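Local coordinates for protein acetyltransferase, GNAT family (Bacillus anthracis str. Sterne, PDB 3FBU) that probably transfers an acetyl group from acetyl-coenzyme A to an as yet unidentified acceptor, and binds coenzyme A, at residues R45-K50 with V70-F75. Numbering follows the deposited sequence.
Sequences RNFVNK and VGHIVF
Phe47 and His72 make a single aromatic contact between helix 41-50 and the central strand 68-79 of the GNAT fold. The two side chains approach from opposite directions, and the rings meet at a slant: their centroids lie 5.0 Å apart and their planes are inclined by 49°, an oblique meeting of rings. The far end of the phenyl group does the touching. Phe47 CZ sits over one face of the imidazole, displaced toward its rim, and is 3.5 Å from His72 NE2. Beside it, Phe47 CE2 is 3.9 Å from His72 CE1, while Phe47 CZ lies 4.0 Å from His72 CD2, which puts the phenyl end above the NE2 side of the imidazole. With CG anti to the backbone N (chi1 170°), Phe47 carries its ring out from the helix to meet the imidazole coming from the strand, and the two share the gap about equally. No hydrogen bond joins the two segments, and the buried surface is small, 77 Å² summed over both, so this is a local van der Waals and ring contact. The imidazole has a polar partner of its own: ND1 is hydrogen-bonded to the hydroxyl of Tyr24, from helix 18-25, which should limit rotation of the ring beneath Phe47. Bound coenzyme A is about 8 Å from the His72 side chain, placing the pair near the cofactor but not against it. In the sheet, the strand runs antiparallel between strands 58-63 and 83-90; Asn58 of the former touches both Phe47 and His72, and Val89 of the latter packs on His72. The side chain of Ile73 touches Ala103 and Thr107 of helix 99-114, so the two helices meet this strand from opposite faces of the sheet.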
loop_
_atom_site.group_PDB
_atom_site.type_symbol
_atom_site.label_atom_id
_atom_site.label_comp_id
_atom_site.label_asym_id
_atom_site.label_seq_id
_atom_site.Cartn_x
_atom_site.Cartn_y
_atom_site.Cartn_z
ATOM N N ARG A 45 -16.597 17.213 15.047
ATOM C CA ARG A 45 -17.612 17.307 16.108
ATOM C C ARG A 45 -19.044 17.139 15.568
ATOM O O ARG A 45 -19.891 16.428 16.158
ATOM C CB ARG A 45 -17.452 18.630 16.874
ATOM C CG ARG A 45 -16.219 18.688 17.808
ATOM C CD ARG A 45 -16.227 19.974 18.666
ATOM N NE ARG A 45 -16.049 21.164 17.837
ATOM C CZ ARG A 45 -14.928 21.894 17.727
ATOM N NH1 ARG A 45 -13.812 21.609 18.418
ATOM N NH2 ARG A 45 -14.931 22.961 16.923
ATOM N N ASN A 46 -19.313 17.792 14.440
ATOM C CA ASN A 46 -20.622 17.684 13.793
ATOM C C ASN A 46 -20.902 16.230 13.375
ATOM O O ASN A 46 -21.988 15.707 13.589
ATOM C CB ASN A 46 -20.674 18.579 12.540
ATOM C CG ASN A 46 -20.762 20.078 12.851
ATOM O OD1 ASN A 46 -21.130 20.498 13.953
ATOM N ND2 ASN A 46 -20.446 20.896 11.838
ATOM N N PHE A 47 -19.910 15.601 12.772
ATOM C CA PHE A 47 -20.010 14.204 12.319
ATOM C C PHE A 47 -20.341 13.271 13.489
ATOM O O PHE A 47 -21.285 12.480 13.424
ATOM C CB PHE A 47 -18.706 13.809 11.638
ATOM C CG PHE A 47 -18.588 12.346 11.334
ATOM C CD1 PHE A 47 -19.328 11.770 10.323
ATOM C CD2 PHE A 47 -17.712 11.546 12.046
ATOM C CE1 PHE A 47 -19.193 10.393 10.035
ATOM C CE2 PHE A 47 -17.596 10.202 11.770
ATOM C CZ PHE A 47 -18.338 9.629 10.754
ATOM N N VAL A 48 -19.583 13.380 14.578
ATOM C CA VAL A 48 -19.815 12.513 15.744
ATOM C C VAL A 48 -21.186 12.747 16.336
ATOM O O VAL A 48 -21.930 11.800 16.617
ATOM C CB VAL A 48 -18.697 12.686 16.825
ATOM C CG1 VAL A 48 -19.039 11.873 18.076
ATOM C CG2 VAL A 48 -17.323 12.277 16.213
ATOM N N ASN A 49 -21.550 14.024 16.503
ATOM C CA ASN A 49 -22.851 14.368 17.040
ATOM C C ASN A 49 -23.970 13.805 16.190
ATOM O O ASN A 49 -24.933 13.252 16.710
ATOM C CB ASN A 49 -23.024 15.886 17.086
ATOM C CG ASN A 49 -24.436 16.276 17.456
ATOM O OD1 ASN A 49 -24.847 16.086 18.615
ATOM N ND2 ASN A 49 -25.209 16.796 16.470
ATOM N N LYS A 50 -23.851 13.964 14.876
ATOM C CA LYS A 50 -24.896 13.508 13.958
ATOM C C LYS A 50 -25.106 11.988 14.023
ATOM O O LYS A 50 -26.225 11.499 13.803
ATOM C CB LYS A 50 -24.530 13.915 12.541
ATOM C CG LYS A 50 -25.473 13.422 11.473
ATOM C CD LYS A 50 -25.003 13.891 10.131
ATOM C CE LYS A 50 -25.913 13.365 9.043
ATOM N NZ LYS A 50 -25.357 13.799 7.742
ATOM N N VAL A 70 -9.683 3.206 16.870
ATOM C CA VAL A 70 -8.776 3.089 15.764
ATOM C C VAL A 70 -9.432 3.409 14.421
ATOM O O VAL A 70 -8.757 3.498 13.406
ATOM C CB VAL A 70 -8.145 1.674 15.738
ATOM C CG1 VAL A 70 -7.328 1.469 17.038
ATOM C CG2 VAL A 70 -9.201 0.563 15.570
ATOM N N GLY A 71 -10.746 3.576 14.416
ATOM C CA GLY A 71 -11.437 3.923 13.177
ATOM C C GLY A 71 -12.932 3.834 13.347
ATOM O O GLY A 71 -13.444 3.728 14.460
ATOM N N HIS A 72 -13.645 3.947 12.235
ATOM C CA HIS A 72 -15.073 3.718 12.254
ATOM C C HIS A 72 -15.564 2.935 11.027
ATOM O O HIS A 72 -14.941 2.923 9.948
ATOM C CB HIS A 72 -15.853 5.036 12.465
ATOM C CG HIS A 72 -15.831 5.985 11.299
ATOM N ND1 HIS A 72 -14.924 7.024 11.204
ATOM C CD2 HIS A 72 -16.626 6.079 10.196
ATOM C CE1 HIS A 72 -15.142 7.699 10.090
ATOM N NE2 HIS A 72 -16.161 7.147 9.453
ATOM N N ILE A 73 -16.660 2.228 11.258
ATOM C CA ILE A 73 -17.399 1.522 10.220
ATOM C C ILE A 73 -18.601 2.364 9.802
ATOM O O ILE A 73 -19.357 2.890 10.654
ATOM C CB ILE A 73 -17.879 0.130 10.736
ATOM C CG1 ILE A 73 -16.696 -0.856 10.849
ATOM C CG2 ILE A 73 -19.012 -0.417 9.852
ATOM C CD1 ILE A 73 -16.084 -1.336 9.523
ATOM N N VAL A 74 -18.761 2.475 8.487
ATOM C CA VAL A 74 -19.923 3.078 7.867
ATOM C C VAL A 74 -20.919 1.942 7.606
ATOM O O VAL A 74 -20.564 0.942 6.998
ATOM C CB VAL A 74 -19.545 3.786 6.559
ATOM C CG1 VAL A 74 -20.720 4.547 5.994
ATOM C CG2 VAL A 74 -18.347 4.750 6.761
ATOM N N PHE A 75 -22.148 2.087 8.098
ATOM C CA PHE A 75 -23.177 1.042 7.879
ATOM C C PHE A 75 -24.585 1.648 7.939
ATOM O O PHE A 75 -25.019 2.090 8.986
ATOM C CB PHE A 75 -22.994 -0.093 8.881
ATOM C CG PHE A 75 -23.735 -1.354 8.532
ATOM C CD1 PHE A 75 -23.506 -2.012 7.336
ATOM C CD2 PHE A 75 -24.656 -1.880 9.410
ATOM C CE1 PHE A 75 -24.158 -3.189 7.031
ATOM C CE2 PHE A 75 -25.317 -3.072 9.099
ATOM C CZ PHE A 75 -25.068 -3.703 7.900
#